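Local coordinates for protein 4-hydroxy-3-methylbut-2-enyl diphosphate reductase, apicoplast (Plasmodium falciparum, PDB 4N7B) that reduces (E)-4-hydroxy-3-methylbut-2-enyl diphosphate to isopentenyl and dimethylallyl diphosphate with an iron-sulfur cluster, the last step of the apicoplast isoprenoid precursor pathway, at residues P250-I258 / G272-P283; N219-P227 / F503-A513. All coordinates share one frame; numbering follows the deposited sequence. Where two conformers were deposited one is given.

Contact 1 of 2, residues P250-I258 / G272-P283; sequences PPIYVKHKI and GAIFIEDLNDVP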
loop_
_atom_site.group_PDB
_atom_site.type_symbol
_atom_site.label_atom_id
_atom_site.label_comp_id
_atom_site.label_asym_id
_atom_site.label_seq_id
_atom_site.Cartn_x
_atom_site.Cartn_y
_atom_site.Cartn_z
ATOM N N PRO A 250 27.099 -0.633 -2.060
ATOM C CA PRO A 250 26.513 -0.325 -0.754
ATOM C C PRO A 250 27.348 0.743 -0.046
ATOM O O PRO A 250 28.549 0.814 -0.279
ATOM C CB PRO A 250 26.624 -1.659 -0.016
ATOM C CG PRO A 250 26.490 -2.696 -1.102
ATOM C CD PRO A 250 27.018 -2.071 -2.377
ATOM N N PRO A 251 26.721 1.569 0.800
ATOM C CA PRO A 251 25.289 1.513 1.104
ATOM C C PRO A 251 24.421 2.234 0.070
ATOM O O PRO A 251 24.851 3.214 -0.543
ATOM C CB PRO A 251 25.205 2.229 2.449
ATOM C CG PRO A 251 26.302 3.240 2.390
ATOM C CD PRO A 251 27.407 2.618 1.572
ATOM N N ILE A 252 23.199 1.743 -0.109
ATOM C CA ILE A 252 22.221 2.388 -0.978
ATOM C C ILE A 252 21.131 3.001 -0.119
ATOM O O ILE A 252 20.444 2.299 0.627
ATOM C CB ILE A 252 21.588 1.385 -1.954
ATOM C CG1 ILE A 252 22.633 0.917 -2.963
ATOM C CG2 ILE A 252 20.393 2.005 -2.665
ATOM C CD1 ILE A 252 23.186 2.044 -3.816
ATOM N N TYR A 253 20.957 4.310 -0.238
ATOM C CA TYR A 253 20.061 5.033 0.650
ATOM C C TYR A 253 18.644 5.059 0.114
ATOM O O TYR A 253 18.419 5.330 -1.061
ATOM C CB TYR A 253 20.584 6.448 0.885
ATOM C CG TYR A 253 21.817 6.443 1.748
ATOM C CD1 TYR A 253 21.714 6.379 3.131
ATOM C CD2 TYR A 253 23.086 6.458 1.185
ATOM C CE1 TYR A 253 22.837 6.359 3.931
ATOM C CE2 TYR A 253 24.220 6.435 1.981
ATOM C CZ TYR A 253 24.087 6.387 3.353
ATOM O OH TYR A 253 25.205 6.361 4.157
ATOM N N VAL A 254 17.692 4.756 0.989
ATOM C CA VAL A 254 16.289 4.753 0.615
ATOM C C VAL A 254 15.525 5.664 1.554
ATOM O O VAL A 254 15.663 5.568 2.769
ATOM C CB VAL A 254 15.686 3.350 0.721
ATOM C CG1 VAL A 254 14.212 3.382 0.363
ATOM C CG2 VAL A 254 16.446 2.375 -0.165
ATOM N N LYS A 255 14.722 6.552 0.983
ATOM C CA LYS A 255 13.929 7.476 1.770
ATOM C C LYS A 255 12.623 6.796 2.192
ATOM O O LYS A 255 11.806 6.438 1.353
ATOM C CB LYS A 255 13.665 8.744 0.963
ATOM C CG LYS A 255 12.625 9.658 1.558
ATOM C CD LYS A 255 12.996 10.161 2.941
ATOM C CE LYS A 255 11.914 11.119 3.451
ATOM N NZ LYS A 255 12.227 11.747 4.772
ATOM N N HIS A 256 12.466 6.669 3.509
ATOM C CA HIS A 256 11.449 5.844 4.173
ATOM C C HIS A 256 11.560 4.376 3.793
ATOM O O HIS A 256 12.222 4.020 2.816
ATOM C CB HIS A 256 10.017 6.343 3.938
ATOM C CG HIS A 256 9.029 5.771 4.913
ATOM N ND1 HIS A 256 8.918 6.233 6.208
ATOM C CD2 HIS A 256 8.142 4.754 4.804
ATOM C CE1 HIS A 256 7.994 5.540 6.845
ATOM N NE2 HIS A 256 7.508 4.636 6.016
ATOM N N LYS A 257 10.911 3.524 4.581
ATOM C CA LYS A 257 10.917 2.095 4.318
ATOM C C LYS A 257 10.339 1.864 2.923
ATOM O O LYS A 257 9.326 2.442 2.551
ATOM C CB LYS A 257 10.144 1.352 5.398
ATOM C CG LYS A 257 10.843 1.441 6.751
ATOM C CD LYS A 257 10.118 0.643 7.815
ATOM C CE LYS A 257 10.967 0.488 9.083
ATOM N NZ LYS A 257 12.138 -0.429 8.895
ATOM N N ILE A 258 11.023 1.050 2.139
ATOM C CA ILE A 258 10.709 0.913 0.721
ATOM C C ILE A 258 9.296 0.371 0.494
ATOM O O ILE A 258 8.611 0.784 -0.437
ATOM C CB ILE A 258 11.772 0.035 0.038
ATOM C CG1 ILE A 258 12.105 0.590 -1.347
ATOM C CG2 ILE A 258 11.359 -1.416 0.044
ATOM C CD1 ILE A 258 11.185 0.200 -2.374
ATOM N N GLY A 272 22.613 -4.371 2.073
ATOM C CA GLY A 272 23.344 -3.112 2.043
ATOM C C GLY A 272 22.495 -1.859 1.880
ATOM O O GLY A 272 23.027 -0.752 1.759
ATOM N N ALA A 273 21.175 -2.007 1.880
ATOM C CA ALA A 273 20.316 -0.832 1.822
ATOM C C ALA A 273 20.208 -0.188 3.204
ATOM O O ALA A 273 20.329 -0.860 4.231
ATOM C CB ALA A 273 18.931 -1.190 1.290
ATOM N N ILE A 274 19.988 1.120 3.220
ATOM C CA ILE A 274 19.754 1.839 4.461
ATOM C C ILE A 274 18.563 2.772 4.289
ATOM O O ILE A 274 18.542 3.622 3.388
ATOM C CB ILE A 274 20.990 2.652 4.883
ATOM C CG1 ILE A 274 22.184 1.718 5.112
ATOM C CG2 ILE A 274 20.695 3.455 6.143
ATOM C CD1 ILE A 274 23.508 2.441 5.269
ATOM N N PHE A 275 17.569 2.610 5.156
ATOM C CA PHE A 275 16.359 3.423 5.090
ATOM C C PHE A 275 16.490 4.614 6.024
ATOM O O PHE A 275 16.752 4.460 7.215
ATOM C CB PHE A 275 15.136 2.578 5.448
ATOM C CG PHE A 275 15.017 1.335 4.627
ATOM C CD1 PHE A 275 15.380 0.107 5.143
ATOM C CD2 PHE A 275 14.590 1.405 3.318
ATOM C CE1 PHE A 275 15.285 -1.036 4.370
ATOM C CE2 PHE A 275 14.500 0.277 2.542
ATOM C CZ PHE A 275 14.848 -0.949 3.067
ATOM N N ILE A 276 16.311 5.806 5.473
ATOM C CA ILE A 276 16.561 7.027 6.223
ATOM C C ILE A 276 15.357 7.945 6.158
ATOM O O ILE A 276 14.495 7.788 5.298
ATOM C CB ILE A 276 17.807 7.757 5.667
ATOM C CG1 ILE A 276 17.560 8.245 4.238
ATOM C CG2 ILE A 276 19.008 6.820 5.663
ATOM C CD1 ILE A 276 16.895 9.605 4.146
ATOM N N GLU A 277 15.293 8.898 7.079
ATOM C CA GLU A 277 14.272 9.937 7.038
ATOM C C GLU A 277 14.927 11.300 6.907
ATOM O O GLU A 277 14.307 12.257 6.446
ATOM C CB GLU A 277 13.405 9.902 8.300
ATOM C CG GLU A 277 12.581 8.642 8.461
ATOM C CD GLU A 277 11.535 8.472 7.378
ATOM O OE1 GLU A 277 11.313 9.420 6.589
ATOM O OE2 GLU A 277 10.926 7.377 7.315
ATOM N N ASP A 278 16.186 11.383 7.316
ATOM C CA ASP A 278 16.916 12.635 7.282
ATOM C C ASP A 278 17.907 12.588 6.129
ATOM O O ASP A 278 18.865 11.814 6.157
ATOM C CB ASP A 278 17.647 12.848 8.608
ATOM C CG ASP A 278 18.147 14.267 8.778
ATOM O OD1 ASP A 278 18.666 14.842 7.796
ATOM O OD2 ASP A 278 18.019 14.807 9.897
ATOM N N LEU A 279 17.674 13.415 5.115
ATOM C CA LEU A 279 18.521 13.418 3.924
ATOM C C LEU A 279 19.966 13.843 4.194
ATOM O O LEU A 279 20.832 13.658 3.341
ATOM C CB LEU A 279 17.907 14.296 2.836
ATOM C CG LEU A 279 17.043 13.512 1.850
ATOM C CD1 LEU A 279 15.773 13.017 2.545
ATOM C CD2 LEU A 279 16.722 14.354 0.620
ATOM N N ASN A 280 20.229 14.404 5.370
ATOM C CA ASN A 280 21.601 14.713 5.769
ATOM C C ASN A 280 22.392 13.454 6.064
ATOM O O ASN A 280 23.626 13.469 6.067
ATOM C CB ASN A 280 21.626 15.609 7.003
ATOM C CG ASN A 280 21.286 17.041 6.682
ATOM O OD1 ASN A 280 21.382 17.471 5.529
ATOM N ND2 ASN A 280 20.894 17.796 7.702
ATOM N N ASP A 281 21.671 12.365 6.323
ATOM C CA ASP A 281 22.289 11.066 6.532
ATOM C C ASP A 281 22.756 10.528 5.192
ATOM O O ASP A 281 23.386 9.475 5.124
ATOM C CB ASP A 281 21.299 10.090 7.172
ATOM C CG ASP A 281 20.952 10.461 8.601
ATOM O OD1 ASP A 281 21.388 11.538 9.063
ATOM O OD2 ASP A 281 20.235 9.675 9.258
ATOM N N VAL A 282 22.443 11.260 4.124
ATOM C CA VAL A 282 22.860 10.870 2.783
ATOM C C VAL A 282 23.980 11.760 2.254
ATOM O O VAL A 282 23.805 12.968 2.108
ATOM C CB VAL A 282 21.693 10.926 1.789
ATOM C CG1 VAL A 282 22.180 10.523 0.398
ATOM C CG2 VAL A 282 20.558 10.020 2.255
ATOM N N PRO A 283 25.142 11.156 1.969
ATOM C CA PRO A 283 26.250 11.843 1.303
ATOM C C PRO A 283 25.802 12.497 0.002
ATOM O O PRO A 283 25.053 11.887 -0.766
ATOM C CB PRO A 283 27.229 10.707 1.000
ATOM C CG PRO A 283 26.951 9.672 2.036
ATOM C CD PRO A 283 25.479 9.767 2.324
#
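Strands 252-255 and 273-276 are the two parallel strands of a beta-alpha-beta unit, with helix 262-271 as the crossover between them. Backbone bonds run from Ile252 N to Gly272 O through to His256 N, which reaches Ile276 O at 2.9 Å. On the face of Val254 and Phe275 the two side chains lie abreast, Val254 CB 3.4 Å from Phe275 CD2, while Ile258 CB closes on the same ring at CE2. On the face of Tyr253, Ile274 and Ile276, the Tyr253 ring has Ile276 CG2 at its edge, 3.7 Å from CD1; Val282 slides past it in the opposite direction, and Pro283 CD comes to 3.6 Å from CE2. At the C-terminal ends of the strands the contact turns polar around Glu277. Lys255, bent at its second torsion (chi2 61°), brings NZ to Glu277 O at 2.7 Å and makes a salt bridge to Glu277 OE1 at 3.1 Å. In the conformer given, the other carboxylate oxygen, OE2, uses its syn lone pair to accept from His256 ND1 at 2.6 Å, with OE2 lying 23° out of the imidazole plane. His256 NE2 in turn hydrogen-bonds His260, a substrate-binding residue by similarity. This is consistent with a relay in which Glu277 would hold His256, and His256 in turn probably positions His260.

Contact 2 of 2, residues N219-P227 / F503-A513; sequences NKILYLINP and FNYTLQNFDGA
Lys220 lays its side chain obliquely across one face of Tyr505, just ahead of the paired strands 221-226 and 506-511. Its CB sits 3.8 Å from Tyr505 CD2. The chain then extends with CG anti to the carbonyl carbon (chi1 -57°) and bends at the third torsion (chi3 74°). CD comes within 3.9 Å of Phe503 O, and CE lies over the face of the tyrosine ring, offset toward its rim, in a CH-pi contact 3.8 Å from the centroid. At the tip, NZ stands over the same ring in a cation-pi contact and donates to Phe503 O at 2.8 Å, in the carbonyl plane on a lone pair. A water accepts from Lys220 NZ and donates to Tyr505 OH, a hydroxyl also bonded to Val475 O, so ring and ammonium are tied together at their polar ends. Beyond this the strands pair in parallel, from Thr506 N on Lys220 O to Gly512 N on Asn226 O (2.8 Å). Leu507 CD1 touches two leucines, 4.1 Å from Leu222 CD2 and 3.9 Å from Leu224 CB. A second water donates to both Leu224 O and Asn509 OD1. Strand 506-511 is one edge strand of a five-stranded parallel sheet, and strand 221-226 separates it from strand 477-482. Helix 488-499 packs on the face of Leu222 and Leu224, whereas helix 414-427 meets Ile225 and Phe510 on the other.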
loop_
_atom_site.group_PDB
_atom_site.type_symbol
_atom_site.label_atom_id
_atom_site.label_comp_id
_atom_site.label_asym_id
_atom_site.label_seq_id
_atom_site.Cartn_x
_atom_site.Cartn_y
_atom_site.Cartn_z
ATOM N N ASN A 219 -15.852 -30.655 9.216
ATOM C CA ASN A 219 -15.027 -30.496 8.027
ATOM C C ASN A 219 -14.118 -29.291 8.123
ATOM O O ASN A 219 -14.587 -28.155 8.161
ATOM C CB ASN A 219 -15.916 -30.346 6.812
ATOM C CG ASN A 219 -15.452 -31.171 5.676
ATOM O OD1 ASN A 219 -15.547 -32.397 5.715
ATOM N ND2 ASN A 219 -14.938 -30.520 4.641
ATOM N N LYS A 220 -12.817 -29.535 8.177
ATOM C CA LYS A 220 -11.860 -28.446 8.312
ATOM C C LYS A 220 -11.331 -28.032 6.947
ATOM O O LYS A 220 -10.864 -28.873 6.177
ATOM C CB LYS A 220 -10.729 -28.871 9.239
ATOM C CG LYS A 220 -11.252 -29.307 10.609
ATOM C CD LYS A 220 -10.138 -29.700 11.542
ATOM C CE LYS A 220 -9.388 -28.486 12.032
ATOM N NZ LYS A 220 -8.354 -28.842 13.053
ATOM N N ILE A 221 -11.407 -26.742 6.643
ATOM C CA ILE A 221 -10.952 -26.255 5.352
ATOM C C ILE A 221 -10.164 -24.969 5.467
ATOM O O ILE A 221 -10.557 -24.037 6.183
ATOM C CB ILE A 221 -12.121 -25.962 4.424
ATOM C CG1 ILE A 221 -12.949 -27.216 4.198
ATOM C CG2 ILE A 221 -11.606 -25.419 3.083
ATOM C CD1 ILE A 221 -14.205 -26.936 3.406
ATOM N N LEU A 222 -9.050 -24.916 4.746
ATOM C CA LEU A 222 -8.284 -23.685 4.607
ATOM C C LEU A 222 -8.455 -23.144 3.199
ATOM O O LEU A 222 -8.058 -23.775 2.203
ATOM C CB LEU A 222 -6.813 -23.937 4.912
ATOM C CG LEU A 222 -5.892 -22.746 4.679
ATOM C CD1 LEU A 222 -6.056 -21.731 5.766
ATOM C CD2 LEU A 222 -4.456 -23.212 4.609
ATOM N N TYR A 223 -9.085 -21.984 3.103
ATOM C CA TYR A 223 -9.273 -21.340 1.824
ATOM C C TYR A 223 -8.098 -20.419 1.593
ATOM O O TYR A 223 -7.972 -19.375 2.242
ATOM C CB TYR A 223 -10.559 -20.539 1.817
ATOM C CG TYR A 223 -11.824 -21.365 1.861
ATOM C CD1 TYR A 223 -12.313 -21.967 0.717
ATOM C CD2 TYR A 223 -12.551 -21.508 3.045
ATOM C CE1 TYR A 223 -13.476 -22.708 0.736
ATOM C CE2 TYR A 223 -13.722 -22.249 3.073
ATOM C CZ TYR A 223 -14.173 -22.846 1.908
ATOM O OH TYR A 223 -15.321 -23.585 1.906
ATOM N N LEU A 224 -7.218 -20.829 0.698
ATOM C CA LEU A 224 -6.089 -20.019 0.302
ATOM C C LEU A 224 -6.547 -19.117 -0.830
ATOM O O LEU A 224 -6.953 -19.572 -1.910
ATOM C CB LEU A 224 -4.918 -20.893 -0.151
ATOM C CG LEU A 224 -3.689 -20.136 -0.661
ATOM C CD1 LEU A 224 -3.088 -19.267 0.456
ATOM C CD2 LEU A 224 -2.655 -21.138 -1.192
ATOM N N ILE A 225 -6.494 -17.824 -0.569
ATOM C CA ILE A 225 -7.148 -16.854 -1.427
ATOM C C ILE A 225 -6.197 -16.244 -2.440
ATOM O O ILE A 225 -5.035 -15.959 -2.141
ATOM C CB ILE A 225 -7.755 -15.732 -0.589
ATOM C CG1 ILE A 225 -8.839 -16.309 0.316
ATOM C CG2 ILE A 225 -8.353 -14.681 -1.481
ATOM C CD1 ILE A 225 -9.300 -15.391 1.426
ATOM N N ASN A 226 -6.733 -16.007 -3.626
ATOM C CA ASN A 226 -6.026 -15.330 -4.678
ATOM C C ASN A 226 -7.051 -14.380 -5.273
ATOM O O ASN A 226 -8.207 -14.745 -5.452
ATOM C CB ASN A 226 -5.559 -16.384 -5.718
ATOM C CG ASN A 226 -4.524 -15.856 -6.661
ATOM O OD1 ASN A 226 -3.447 -15.414 -6.236
ATOM N ND2 ASN A 226 -4.822 -15.919 -7.968
ATOM N N PRO A 227 -6.653 -13.150 -5.584
ATOM C CA PRO A 227 -5.322 -12.578 -5.391
ATOM C C PRO A 227 -4.991 -12.203 -3.955
ATOM O O PRO A 227 -5.879 -11.932 -3.132
ATOM C CB PRO A 227 -5.363 -11.316 -6.258
ATOM C CG PRO A 227 -6.782 -10.936 -6.281
ATOM C CD PRO A 227 -7.551 -12.230 -6.294
ATOM N N PHE A 503 -3.044 -30.047 12.719
ATOM C CA PHE A 503 -4.215 -29.222 12.432
ATOM C C PHE A 503 -5.068 -29.779 11.307
ATOM O O PHE A 503 -6.288 -29.840 11.423
ATOM C CB PHE A 503 -3.766 -27.795 12.139
ATOM C CG PHE A 503 -3.049 -27.161 13.301
ATOM C CD1 PHE A 503 -3.725 -26.894 14.479
ATOM C CD2 PHE A 503 -1.696 -26.890 13.237
ATOM C CE1 PHE A 503 -3.070 -26.344 15.562
ATOM C CE2 PHE A 503 -1.035 -26.339 14.326
ATOM C CZ PHE A 503 -1.726 -26.066 15.483
ATOM N N ASN A 504 -4.420 -30.202 10.227
ATOM C CA ASN A 504 -5.086 -30.924 9.153
ATOM C C ASN A 504 -6.289 -30.209 8.541
ATOM O O ASN A 504 -7.286 -30.850 8.225
ATOM C CB ASN A 504 -5.507 -32.306 9.632
ATOM C CG ASN A 504 -4.330 -33.172 9.992
ATOM O OD1 ASN A 504 -3.363 -33.274 9.231
ATOM N ND2 ASN A 504 -4.399 -33.810 11.155
ATOM N N TYR A 505 -6.189 -28.894 8.353
ATOM C CA TYR A 505 -7.167 -28.192 7.545
ATOM C C TYR A 505 -6.988 -28.656 6.099
ATOM O O TYR A 505 -5.866 -28.698 5.596
ATOM C CB TYR A 505 -6.980 -26.672 7.643
ATOM C CG TYR A 505 -7.380 -26.086 9.009
ATOM C CD1 TYR A 505 -6.458 -25.980 10.049
ATOM C CD2 TYR A 505 -8.671 -25.664 9.249
ATOM C CE1 TYR A 505 -6.822 -25.473 11.304
ATOM C CE2 TYR A 505 -9.047 -25.154 10.506
ATOM C CZ TYR A 505 -8.120 -25.057 11.521
ATOM O OH TYR A 505 -8.492 -24.545 12.752
ATOM N N THR A 506 -8.082 -28.996 5.427
ATOM C CA THR A 506 -7.995 -29.409 4.024
ATOM C C THR A 506 -7.811 -28.172 3.155
ATOM O O THR A 506 -8.562 -27.205 3.260
ATOM C CB THR A 506 -9.245 -30.171 3.551
ATOM O OG1 THR A 506 -9.349 -31.406 4.259
ATOM C CG2 THR A 506 -9.146 -30.473 2.045
ATOM N N LEU A 507 -6.802 -28.200 2.298
ATOM C CA LEU A 507 -6.484 -27.048 1.475
ATOM C C LEU A 507 -7.445 -26.912 0.286
ATOM O O LEU A 507 -7.678 -27.869 -0.465
ATOM C CB LEU A 507 -5.043 -27.154 0.982
ATOM C CG LEU A 507 -4.523 -26.016 0.113
ATOM C CD1 LEU A 507 -4.678 -24.689 0.812
ATOM C CD2 LEU A 507 -3.071 -26.269 -0.213
ATOM N N GLN A 508 -8.006 -25.717 0.138
ATOM C CA GLN A 508 -8.781 -25.369 -1.037
ATOM C C GLN A 508 -8.365 -23.988 -1.525
ATOM O O GLN A 508 -8.026 -23.116 -0.734
ATOM C CB GLN A 508 -10.276 -25.403 -0.737
ATOM C CG GLN A 508 -10.832 -26.813 -0.585
ATOM C CD GLN A 508 -10.575 -27.680 -1.811
ATOM O OE1 GLN A 508 -11.106 -27.417 -2.889
ATOM N NE2 GLN A 508 -9.750 -28.710 -1.651
ATOM N N ASN A 509 -8.372 -23.798 -2.837
ATOM C CA ASN A 509 -8.096 -22.482 -3.393
ATOM C C ASN A 509 -9.386 -21.714 -3.524
ATOM O O ASN A 509 -10.406 -22.262 -3.924
ATOM C CB ASN A 509 -7.453 -22.585 -4.769
ATOM C CG ASN A 509 -6.057 -23.162 -4.707
ATOM O OD1 ASN A 509 -5.085 -22.458 -4.427
ATOM N ND2 ASN A 509 -5.953 -24.452 -4.949
ATOM N N PHE A 510 -9.337 -20.435 -3.202
ATOM C CA PHE A 510 -10.438 -19.561 -3.532
ATOM C C PHE A 510 -9.963 -18.423 -4.432
ATOM O O PHE A 510 -9.089 -17.637 -4.053
ATOM C CB PHE A 510 -11.112 -18.967 -2.297
ATOM C CG PHE A 510 -12.253 -18.080 -2.667
ATOM C CD1 PHE A 510 -13.477 -18.634 -3.036
ATOM C CD2 PHE A 510 -12.074 -16.713 -2.777
ATOM C CE1 PHE A 510 -14.519 -17.828 -3.434
ATOM C CE2 PHE A 510 -13.105 -15.901 -3.188
ATOM C CZ PHE A 510 -14.334 -16.452 -3.514
ATOM N N ASP A 511 -10.563 -18.318 -5.612
ATOM C CA ASP A 511 -10.195 -17.291 -6.579
ATOM C C ASP A 511 -11.226 -16.188 -6.692
ATOM O O ASP A 511 -12.363 -16.445 -7.057
ATOM C CB ASP A 511 -10.060 -17.915 -7.961
ATOM C CG ASP A 511 -8.712 -18.547 -8.181
ATOM O OD1 ASP A 511 -8.558 -19.760 -7.889
ATOM O OD2 ASP A 511 -7.807 -17.822 -8.655
ATOM N N GLY A 512 -10.819 -14.960 -6.392
ATOM C CA GLY A 512 -11.573 -13.793 -6.810
ATOM C C GLY A 512 -11.338 -13.648 -8.310
ATOM O O GLY A 512 -10.828 -14.583 -8.966
ATOM N N ALA A 513 -11.693 -12.491 -8.867
ATOM C CA ALA A 513 -11.537 -12.278 -10.305
ATOM C C ALA A 513 -10.061 -12.331 -10.614
ATOM O O ALA A 513 -9.232 -12.020 -9.753
ATOM C CB ALA A 513 -12.113 -10.936 -10.730
HETATM O O HOH W 1 -7.342 -26.697 14.465
HETATM O O HOH W 2 -5.461 -19.588 -4.069
#

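In the fold
Contact 1 and contact 2 belong to separate parallel sheets, their centres about 40 Å apart and their nearest atoms about 19 Å apart, on opposite sides of the chain's centre. In sequence, 219-227 comes first, both segments of contact 1 follow, and 503-513 comes last. The chain therefore starts in the five-stranded sheet, passes through the four-stranded sheet of contact 1 and a further one, and returns to complete the five-stranded sheet, its last strand, 506-511, pairing with its first, 221-226. One segment of each contact leads toward the iron-sulfur cluster: the side chain of Ile258 lies about 9 Å from it and that of Pro227 about 11 Å, so the two sheets approach the active centre from different sides.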